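Acyl-CoA thioesterase II TesB2 (PDB 3U0A) probably hydrolyses fatty acyl-CoA thioesters to the free fatty acid and coenzyme A, as a double-hotdog member of the C/M/P thioester hydrolase family. Local coordinates at residues Phe78-Thr83 with Arg92-Val97; Arg155-Asp160 with Gln173-His178; His215-Ser220 with Leu273-Ser278. All blocks are in the same frame, centred on the assembly; numbering follows the deposited sequence.

Contact 1: Phe78-Thr83 with Arg92-Val97. With SO4 (sulfate ion), chain D.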
loop_
_atom_site.group_PDB
_atom_site.type_symbol
_atom_site.label_atom_id
_atom_site.label_comp_id
_atom_site.label_asym_id
_atom_site.label_seq_id
_atom_site.Cartn_x
_atom_site.Cartn_y
_atom_site.Cartn_z
ATOM N N PHE A 78 5.121 -22.456 3.034
ATOM C CA PHE A 78 4.787 -21.162 3.620
ATOM C C PHE A 78 5.152 -21.192 5.098
ATOM O O PHE A 78 4.658 -22.032 5.868
ATOM C CB PHE A 78 3.296 -20.834 3.390
ATOM C CG PHE A 78 2.897 -20.908 1.948
ATOM C CD1 PHE A 78 3.083 -19.823 1.107
ATOM C CD2 PHE A 78 2.438 -22.086 1.401
ATOM C CE1 PHE A 78 2.785 -19.902 -0.230
ATOM C CE2 PHE A 78 2.117 -22.165 0.059
ATOM C CZ PHE A 78 2.288 -21.075 -0.754
ATOM N N LEU A 79 6.031 -20.263 5.460
ATOM C CA LEU A 79 6.525 -20.105 6.795
ATOM C C LEU A 79 5.905 -18.891 7.474
ATOM O O LEU A 79 6.284 -17.764 7.198
ATOM C CB LEU A 79 8.029 -19.942 6.716
ATOM C CG LEU A 79 8.717 -21.129 6.049
ATOM C CD1 LEU A 79 10.219 -20.902 6.154
ATOM C CD2 LEU A 79 8.262 -22.464 6.712
ATOM N N VAL A 80 4.975 -19.157 8.388
ATOM C CA VAL A 80 4.193 -18.128 9.084
ATOM C C VAL A 80 4.888 -17.705 10.375
ATOM O O VAL A 80 5.380 -18.552 11.090
ATOM C CB VAL A 80 2.748 -18.614 9.434
ATOM C CG1 VAL A 80 1.904 -17.491 10.028
ATOM C CG2 VAL A 80 2.065 -19.183 8.214
ATOM N N GLU A 81 4.900 -16.395 10.649
ATOM C CA GLU A 81 5.456 -15.813 11.877
ATOM C C GLU A 81 4.335 -15.125 12.631
ATOM O O GLU A 81 3.668 -14.271 12.036
ATOM C CB GLU A 81 6.467 -14.750 11.505
ATOM C CG GLU A 81 7.038 -13.999 12.699
ATOM C CD GLU A 81 7.837 -12.781 12.258
ATOM O OE1 GLU A 81 8.968 -12.965 11.731
ATOM O OE2 GLU A 81 7.295 -11.640 12.378
ATOM N N ARG A 82 4.100 -15.477 13.904
ATOM C CA ARG A 82 2.949 -14.891 14.635
ATOM C C ARG A 82 3.398 -13.586 15.233
ATOM O O ARG A 82 3.821 -13.538 16.342
ATOM C CB ARG A 82 2.382 -15.821 15.698
ATOM C CG ARG A 82 2.064 -17.185 15.156
ATOM C CD ARG A 82 1.080 -18.004 15.991
ATOM N NE ARG A 82 0.715 -19.197 15.228
ATOM C CZ ARG A 82 -0.261 -20.049 15.513
ATOM N NH1 ARG A 82 -1.026 -19.876 16.578
ATOM N NH2 ARG A 82 -0.468 -21.083 14.706
ATOM N N THR A 83 3.318 -12.520 14.464
ATOM C CA THR A 83 4.122 -11.384 14.753
ATOM C C THR A 83 3.596 -10.695 16.014
ATOM O O THR A 83 4.366 -10.289 16.887
ATOM C CB THR A 83 4.157 -10.436 13.548
ATOM O OG1 THR A 83 4.627 -11.154 12.407
ATOM C CG2 THR A 83 5.084 -9.280 13.822
ATOM N N ARG A 92 0.368 -11.128 11.142
ATOM C CA ARG A 92 1.202 -12.225 10.656
ATOM C C ARG A 92 2.208 -11.790 9.602
ATOM O O ARG A 92 1.918 -10.870 8.838
ATOM C CB ARG A 92 0.309 -13.305 10.068
ATOM C CG ARG A 92 -0.625 -13.970 11.080
ATOM C CD ARG A 92 0.152 -14.726 12.146
ATOM N NE ARG A 92 -0.690 -15.460 13.089
ATOM C CZ ARG A 92 -0.942 -15.104 14.344
ATOM N NH1 ARG A 92 -0.441 -13.976 14.878
ATOM N NH2 ARG A 92 -1.716 -15.874 15.080
ATOM N N ARG A 93 3.390 -12.428 9.574
ATOM C CA ARG A 93 4.287 -12.343 8.390
ATOM C C ARG A 93 4.413 -13.724 7.801
ATOM O O ARG A 93 4.371 -14.703 8.553
ATOM C CB ARG A 93 5.666 -11.741 8.695
ATOM C CG ARG A 93 5.568 -10.267 8.999
ATOM C CD ARG A 93 6.901 -9.545 9.047
ATOM N NE ARG A 93 7.912 -10.140 9.941
ATOM C CZ ARG A 93 9.202 -9.732 10.055
ATOM N NH1 ARG A 93 9.709 -8.700 9.335
ATOM N NH2 ARG A 93 10.010 -10.384 10.876
ATOM N N VAL A 94 4.515 -13.806 6.476
ATOM C CA VAL A 94 4.660 -15.072 5.775
ATOM C C VAL A 94 5.752 -14.967 4.712
ATOM O O VAL A 94 5.808 -13.961 3.967
ATOM C CB VAL A 94 3.362 -15.517 5.043
ATOM C CG1 VAL A 94 3.588 -16.845 4.316
ATOM C CG2 VAL A 94 2.189 -15.644 5.994
ATOM N N ASN A 95 6.600 -16.014 4.648
ATOM C CA ASN A 95 7.564 -16.197 3.571
ATOM C C ASN A 95 7.227 -17.447 2.750
ATOM O O ASN A 95 7.185 -18.529 3.276
ATOM C CB ASN A 95 8.986 -16.348 4.116
ATOM C CG ASN A 95 9.633 -15.029 4.512
ATOM O OD1 ASN A 95 9.143 -13.920 4.202
ATOM N ND2 ASN A 95 10.769 -15.146 5.193
ATOM N N ALA A 96 6.990 -17.282 1.454
ATOM C CA ALA A 96 6.764 -18.425 0.567
ATOM C C ALA A 96 8.128 -18.834 0.026
ATOM O O ALA A 96 8.862 -17.987 -0.505
ATOM C CB ALA A 96 5.804 -18.074 -0.560
ATOM N N VAL A 97 8.469 -20.115 0.198
ATOM C CA VAL A 97 9.805 -20.593 -0.067
ATOM C C VAL A 97 9.821 -21.728 -1.085
ATOM O O VAL A 97 9.001 -22.643 -1.033
ATOM C CB VAL A 97 10.538 -21.026 1.248
ATOM C CG1 VAL A 97 11.836 -21.748 0.936
ATOM C CG2 VAL A 97 10.839 -19.838 2.152
HETATM S S SO4 D . -2.137 -24.729 14.930
HETATM O O1 SO4 D . -1.414 -23.949 16.005
HETATM O O2 SO4 D . -3.072 -23.837 14.196
HETATM O O3 SO4 D . -1.157 -25.272 13.938
HETATM O O4 SO4 D . -2.831 -25.939 15.553
#
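R93 and E81 face each other in a hydrogen-bonded antiparallel pair, and their side chains run side by side in the same direction, so that a salt bridge forms on the face carrying both. From CB, which lies 3.9 Å from T83 OG1, the R93 chain passes that hydroxyl again at CG and extends to CD. There it bends (chi3 -53°), which turns the NE edge of the guanidinium toward the glutamate. NE donates to E81 OE2 at 2.9 Å, from above the carboxylate plane, while NH2 reaches E81 OE1 at the same length and meets its syn lone pair. The two planes stand 52° apart, so this side-on, two-nitrogen grip is twisted rather than coplanar. T83 OG1 donates to E81 OE2 at 2.7 Å on its anti side, giving that oxygen two donors. Strands 76-85 and 89-98 form a beta hairpin of the N-terminal hotdog domain, and R93 also packs on S105 of the second subunit, near the like-charged R93 of that chain. The opposite face of the hairpin is mostly apolar: F78 CE1 rests 3.5 Å from A96 CB, V80 CG2 lies near V94 CG2, and helix 34-51 covers F78 and A96. Further along, R82 CB sits over one face of the R92 guanidinium, 3.5 Å from R92 NH1. R92 is held there by D85 and the carbonyl of T52, whereas R82 extends to N19 through NE and donates from NH2 to a sulfate oxygen, O1, at 3.3 Å.

Contact 2: Arg155-Asp160 with Gln173-His178. With SO4 (sulfate ion), chain C.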
loop_
_atom_site.group_PDB
_atom_site.type_symbol
_atom_site.label_atom_id
_atom_site.label_comp_id
_atom_site.label_asym_id
_atom_site.label_seq_id
_atom_site.Cartn_x
_atom_site.Cartn_y
_atom_site.Cartn_z
ATOM N N ARG A 155 -15.468 -7.572 -18.264
ATOM C CA ARG A 155 -16.020 -6.625 -19.249
ATOM C C ARG A 155 -15.344 -5.304 -19.048
ATOM O O ARG A 155 -15.418 -4.741 -17.953
ATOM C CB ARG A 155 -17.532 -6.510 -19.096
ATOM C CG ARG A 155 -18.236 -7.839 -19.252
ATOM C CD ARG A 155 -19.749 -7.761 -19.441
ATOM N NE ARG A 155 -20.285 -9.124 -19.379
ATOM C CZ ARG A 155 -21.567 -9.480 -19.462
ATOM N NH1 ARG A 155 -22.530 -8.587 -19.650
ATOM N NH2 ARG A 155 -21.891 -10.772 -19.364
ATOM N N ILE A 156 -14.672 -4.832 -20.100
ATOM C CA ILE A 156 -13.755 -3.704 -20.015
ATOM C C ILE A 156 -14.456 -2.483 -20.541
ATOM O O ILE A 156 -14.863 -2.450 -21.689
ATOM C CB ILE A 156 -12.443 -3.984 -20.792
ATOM C CG1 ILE A 156 -11.942 -5.401 -20.415
ATOM C CG2 ILE A 156 -11.374 -2.926 -20.491
ATOM C CD1 ILE A 156 -10.438 -5.634 -20.477
ATOM N N VAL A 157 -14.619 -1.482 -19.685
ATOM C CA VAL A 157 -15.294 -0.280 -20.084
ATOM C C VAL A 157 -14.483 0.329 -21.222
ATOM O O VAL A 157 -13.264 0.499 -21.112
ATOM C CB VAL A 157 -15.502 0.710 -18.911
ATOM C CG1 VAL A 157 -16.264 1.928 -19.385
ATOM C CG2 VAL A 157 -16.299 0.053 -17.795
ATOM N N PRO A 158 -15.147 0.591 -22.361
ATOM C CA PRO A 158 -14.582 1.267 -23.532
ATOM C C PRO A 158 -14.080 2.654 -23.230
ATOM O O PRO A 158 -14.676 3.377 -22.397
ATOM C CB PRO A 158 -15.779 1.378 -24.472
ATOM C CG PRO A 158 -16.639 0.233 -24.129
ATOM C CD PRO A 158 -16.497 0.072 -22.646
ATOM N N ARG A 159 -13.010 3.050 -23.910
ATOM C CA ARG A 159 -12.392 4.335 -23.584
ATOM C C ARG A 159 -13.465 5.479 -23.657
ATOM O O ARG A 159 -13.500 6.379 -22.801
ATOM C CB ARG A 159 -11.134 4.587 -24.445
ATOM N N ASP A 160 -14.374 5.394 -24.628
ATOM C CA ASP A 160 -15.417 6.440 -24.824
ATOM C C ASP A 160 -16.533 6.530 -23.784
ATOM O O ASP A 160 -17.246 7.525 -23.747
ATOM C CB ASP A 160 -16.101 6.265 -26.191
ATOM C CG ASP A 160 -15.334 6.923 -27.303
ATOM O OD1 ASP A 160 -14.459 7.767 -26.998
ATOM O OD2 ASP A 160 -15.596 6.615 -28.484
ATOM N N GLN A 173 -11.482 0.919 -16.363
ATOM C CA GLN A 173 -12.568 0.308 -15.609
ATOM C C GLN A 173 -12.920 -1.058 -16.153
ATOM O O GLN A 173 -13.152 -1.208 -17.357
ATOM C CB GLN A 173 -13.779 1.236 -15.577
ATOM C CG GLN A 173 -13.607 2.312 -14.520
ATOM C CD GLN A 173 -14.524 3.495 -14.707
ATOM O OE1 GLN A 173 -15.247 3.583 -15.706
ATOM N NE2 GLN A 173 -14.515 4.410 -13.740
ATOM N N VAL A 174 -12.947 -2.046 -15.252
ATOM C CA VAL A 174 -13.292 -3.426 -15.587
ATOM C C VAL A 174 -14.341 -4.005 -14.645
ATOM O O VAL A 174 -14.211 -3.903 -13.426
ATOM C CB VAL A 174 -12.055 -4.345 -15.535
ATOM C CG1 VAL A 174 -12.383 -5.672 -16.191
ATOM C CG2 VAL A 174 -10.877 -3.696 -16.241
ATOM N N TRP A 175 -15.367 -4.632 -15.206
ATOM C CA TRP A 175 -16.313 -5.405 -14.405
ATOM C C TRP A 175 -15.935 -6.846 -14.434
ATOM O O TRP A 175 -15.624 -7.393 -15.470
ATOM C CB TRP A 175 -17.703 -5.311 -14.970
ATOM C CG TRP A 175 -18.414 -4.019 -14.781
ATOM C CD1 TRP A 175 -18.496 -2.971 -15.668
ATOM C CD2 TRP A 175 -19.230 -3.622 -13.640
ATOM N NE1 TRP A 175 -19.263 -1.968 -15.158
ATOM C CE2 TRP A 175 -19.735 -2.298 -13.944
ATOM C CE3 TRP A 175 -19.583 -4.218 -12.450
ATOM C CZ2 TRP A 175 -20.555 -1.609 -13.078
ATOM C CZ3 TRP A 175 -20.384 -3.514 -11.561
ATOM C CH2 TRP A 175 -20.865 -2.235 -11.871
ATOM N N PHE A 176 -16.000 -7.495 -13.292
ATOM C CA PHE A 176 -15.669 -8.908 -13.226
ATOM C C PHE A 176 -16.582 -9.642 -12.281
ATOM O O PHE A 176 -17.126 -9.065 -11.342
ATOM C CB PHE A 176 -14.171 -9.164 -12.885
ATOM C CG PHE A 176 -13.724 -8.670 -11.511
ATOM C CD1 PHE A 176 -13.522 -9.558 -10.441
ATOM C CD2 PHE A 176 -13.434 -7.311 -11.282
ATOM C CE1 PHE A 176 -13.069 -9.101 -9.192
ATOM C CE2 PHE A 176 -13.005 -6.856 -10.016
ATOM C CZ PHE A 176 -12.815 -7.758 -8.981
ATOM N N ARG A 177 -16.723 -10.936 -12.530
ATOM C CA ARG A 177 -17.627 -11.769 -11.786
ATOM C C ARG A 177 -17.226 -13.223 -12.047
ATOM O O ARG A 177 -16.987 -13.604 -13.194
ATOM C CB ARG A 177 -19.061 -11.487 -12.265
ATOM C CG ARG A 177 -20.084 -12.501 -11.804
ATOM C CD ARG A 177 -21.502 -12.176 -12.273
ATOM N NE ARG A 177 -21.790 -12.576 -13.639
ATOM C CZ ARG A 177 -23.007 -12.576 -14.191
ATOM N NH1 ARG A 177 -24.084 -12.192 -13.495
ATOM N NH2 ARG A 177 -23.156 -12.951 -15.455
ATOM N N HIS A 178 -17.171 -14.021 -10.982
ATOM C CA HIS A 178 -17.021 -15.469 -11.086
ATOM C C HIS A 178 -18.313 -16.032 -11.644
ATOM O O HIS A 178 -19.384 -15.793 -11.090
ATOM C CB HIS A 178 -16.702 -16.101 -9.724
ATOM C CG HIS A 178 -16.188 -17.533 -9.820
ATOM N ND1 HIS A 178 -16.999 -18.608 -9.732
ATOM C CD2 HIS A 178 -14.913 -18.033 -10.031
ATOM C CE1 HIS A 178 -16.279 -19.730 -9.867
ATOM N NE2 HIS A 178 -15.011 -19.388 -10.056
HETATM S S SO4 C . -27.302 -12.782 -15.441
HETATM O O1 SO4 C . -27.334 -11.854 -14.257
HETATM O O2 SO4 C . -27.116 -12.050 -16.743
HETATM O O3 SO4 C . -26.215 -13.808 -15.326
HETATM O O4 SO4 C . -28.612 -13.492 -15.459
HETATM O O HOH W 1 -11.765 1.439 -19.050
#
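Q173 pairs with V157 on the outermost strand pair, within this chain, of the C-terminal hotdog half. The carbonyl O of Q173 accepts from V157 N at 2.8 Å, and its backbone N donates to a water that in turn donates to V157 O, so the water stands in for the second direct bond of this pair. The two side chains lie alongside each other, with V157 CG2 3.6 Å from Q173 CB; the extended glutamine then carries NE2 to D240 on strand 237-247. V174 follows, in a non-hydrogen-bonded pair with I156. Its CG1, swung away from its own backbone N (chi1 -167°), lies 3.6 Å from R155 O, and its CA directs a C-H toward the same oxygen. W175 makes two backbone bonds to R155: W175 N donates to R155 O at 2.7 Å, and R155 N donates to W175 O. R155 O also lies at the edge of the indole, near its plane, and V157 CG2 approaches CD1 of the ring. Outside the pair, L238 and M123 pack on this buried tryptophan, while R155 reaches the carbonyl of P129 and the carboxylate of D153. R177, whose backbone continues the pairing with D153, points back to the side of R155, its chain bent at chi3 (81°), and the edge of its guanidinium meets a bound sulfate: NH2 donates to sulfate O3 at 3.2 Å, and NH1 adds weak bonds to O3 and O1.

Contact 3: His215-Ser220 with Leu273-Ser278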
loop_
_atom_site.group_PDB
_atom_site.type_symbol
_atom_site.label_atom_id
_atom_site.label_comp_id
_atom_site.label_asym_id
_atom_site.label_seq_id
_atom_site.Cartn_x
_atom_site.Cartn_y
_atom_site.Cartn_z
ATOM N N HIS A 215 8.078 -4.217 -26.378
ATOM C CA HIS A 215 9.468 -4.042 -26.020
ATOM C C HIS A 215 9.688 -4.150 -24.516
ATOM O O HIS A 215 10.822 -4.396 -24.087
ATOM C CB HIS A 215 10.008 -2.700 -26.539
ATOM C CG HIS A 215 9.478 -2.303 -27.896
ATOM N ND1 HIS A 215 8.892 -1.103 -28.124
ATOM C CD2 HIS A 215 9.439 -2.998 -29.107
ATOM C CE1 HIS A 215 8.501 -1.032 -29.411
ATOM N NE2 HIS A 215 8.831 -2.193 -30.012
ATOM N N LEU A 216 8.626 -3.978 -23.710
ATOM C CA LEU A 216 8.777 -3.855 -22.242
ATOM C C LEU A 216 9.121 -5.133 -21.485
ATOM O O LEU A 216 8.684 -6.206 -21.834
ATOM C CB LEU A 216 7.510 -3.284 -21.613
ATOM C CG LEU A 216 7.302 -1.782 -21.653
ATOM C CD1 LEU A 216 5.969 -1.473 -20.993
ATOM C CD2 LEU A 216 8.450 -1.079 -20.955
ATOM N N GLN A 217 9.905 -4.982 -20.431
ATOM C CA GLN A 217 10.031 -5.994 -19.388
ATOM C C GLN A 217 9.031 -5.656 -18.276
ATOM O O GLN A 217 9.096 -4.612 -17.646
ATOM C CB GLN A 217 11.441 -6.032 -18.820
ATOM C CG GLN A 217 12.459 -6.757 -19.681
ATOM C CD GLN A 217 13.879 -6.218 -19.509
ATOM O OE1 GLN A 217 14.147 -5.335 -18.674
ATOM N NE2 GLN A 217 14.799 -6.745 -20.306
ATOM N N VAL A 218 8.115 -6.579 -18.054
ATOM C CA VAL A 218 7.003 -6.412 -17.162
ATOM C C VAL A 218 7.017 -7.485 -16.049
ATOM O O VAL A 218 7.234 -8.675 -16.299
ATOM C CB VAL A 218 5.698 -6.496 -17.967
ATOM C CG1 VAL A 218 4.547 -6.896 -17.067
ATOM C CG2 VAL A 218 5.427 -5.176 -18.665
ATOM N N ALA A 219 6.785 -7.029 -14.822
ATOM C CA ALA A 219 6.734 -7.884 -13.637
ATOM C C ALA A 219 5.906 -7.192 -12.571
ATOM O O ALA A 219 5.713 -5.996 -12.624
ATOM C CB ALA A 219 8.134 -8.168 -13.108
ATOM N N SER A 220 5.380 -7.971 -11.639
ATOM C CA SER A 220 4.762 -7.446 -10.434
ATOM C C SER A 220 5.872 -7.303 -9.397
ATOM O O SER A 220 6.585 -8.249 -9.130
ATOM C CB SER A 220 3.632 -8.389 -9.927
ATOM O OG SER A 220 2.540 -8.445 -10.797
ATOM N N LEU A 273 7.199 -3.716 -12.573
ATOM C CA LEU A 273 8.270 -3.440 -13.512
ATOM C C LEU A 273 7.635 -3.078 -14.839
ATOM O O LEU A 273 6.712 -3.730 -15.263
ATOM C CB LEU A 273 9.186 -4.666 -13.662
ATOM C CG LEU A 273 10.479 -4.472 -14.441
ATOM C CD1 LEU A 273 11.463 -3.607 -13.671
ATOM C CD2 LEU A 273 11.047 -5.839 -14.756
ATOM N N THR A 274 8.086 -1.990 -15.457
ATOM C CA THR A 274 7.687 -1.661 -16.806
ATOM C C THR A 274 8.895 -1.023 -17.461
ATOM O O THR A 274 8.959 0.187 -17.676
ATOM C CB THR A 274 6.448 -0.765 -16.863
ATOM O OG1 THR A 274 6.677 0.379 -16.072
ATOM C CG2 THR A 274 5.196 -1.479 -16.371
ATOM N N ARG A 275 9.845 -1.902 -17.770
ATOM C CA ARG A 275 11.209 -1.542 -18.092
ATOM C C ARG A 275 11.627 -1.747 -19.567
ATOM O O ARG A 275 11.425 -2.797 -20.148
ATOM C CB ARG A 275 12.161 -2.338 -17.185
ATOM C CG ARG A 275 13.640 -1.987 -17.329
ATOM C CD ARG A 275 14.455 -2.645 -16.247
ATOM N NE ARG A 275 14.406 -4.097 -16.410
ATOM C CZ ARG A 275 14.728 -5.008 -15.496
ATOM N NH1 ARG A 275 14.619 -6.296 -15.818
ATOM N NH2 ARG A 275 15.130 -4.665 -14.275
ATOM N N TYR A 276 12.227 -0.703 -20.132
ATOM C CA TYR A 276 12.938 -0.786 -21.402
ATOM C C TYR A 276 14.251 -1.602 -21.264
ATOM O O TYR A 276 15.074 -1.350 -20.374
ATOM C CB TYR A 276 13.274 0.615 -21.936
ATOM C CG TYR A 276 12.082 1.493 -22.327
ATOM C CD1 TYR A 276 10.861 0.929 -22.753
ATOM C CD2 TYR A 276 12.183 2.902 -22.320
ATOM C CE1 TYR A 276 9.785 1.725 -23.121
ATOM C CE2 TYR A 276 11.103 3.699 -22.688
ATOM C CZ TYR A 276 9.907 3.096 -23.088
ATOM O OH TYR A 276 8.805 3.826 -23.477
ATOM N N PRO A 277 14.444 -2.576 -22.155
ATOM C CA PRO A 277 15.750 -3.212 -22.233
ATOM C C PRO A 277 16.806 -2.127 -22.399
ATOM O O PRO A 277 16.501 -1.043 -22.901
ATOM C CB PRO A 277 15.651 -4.086 -23.500
ATOM C CG PRO A 277 14.188 -4.305 -23.706
ATOM C CD PRO A 277 13.529 -3.041 -23.213
ATOM N N SER A 278 18.024 -2.409 -21.951
ATOM C CA SER A 278 19.154 -1.463 -22.051
ATOM C C SER A 278 19.320 -0.830 -23.458
ATOM O O SER A 278 19.606 0.379 -23.573
ATOM C CB SER A 278 20.424 -2.228 -21.732
ATOM O OG SER A 278 20.611 -3.217 -22.738
#
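H215 presents its carbonyl O to the ring of P277, 3.2 Å from CD, just before the strand pairing begins. L216 then reaches across with CD2, which lies 3.5 Å from the carbonyl carbon of T274 and 3.6 Å from Y276 CD1. At Q217 the backbone bonds to R275 in both directions. Its side chain adds a third link: OE1 accepts from R275 NE at 2.6 Å, almost in line with its C=O bond, and weakly from NH1. The bend in R275 (chi3 65°) brings this edge of the guanidinium round to the amide, whose plane stands 87° from it, while L273 CD2, from the same strand, lies over one guanidinium face, toward its rim. R275 NH2 donates a hydrogen bond to OE1 of Q114 of the second subunit. V218 contributes a CA-H contact to L273 O, at 3.3 Å. A219 forms the last pair within these segments: A219 O accepts from L273 N at 2.7 Å, and its CB packs against CB of the same leucine. F89, S88, G116 and I117 of the second subunit pack on residues 273-276. The two strands, 217-227 and 264-275, are antiparallel neighbours in the C-terminal hotdog half, here at the subunit interface.

How the contacts relate
All three contacts are antiparallel pairings, but they serve different places in a double-hotdog chain. Contact 1 closes a local hairpin in the N-terminal hotdog half; contact 2 adds the outermost strand within this chain to the C-terminal one, on the opposite side of the chain's centre, about 35 Å away between centres. Contact 3 joins strands more than fifty residues apart in sequence. Contact 2 is largely buried and depends on backbone bonds, a water and apolar packing. Contact 3 lies at the surface, and contact 1 is intermediate; both touch the second subunit, and both place an arginine there, paired with a carboxylate in contact 1 and with a neutral amide in contact 3.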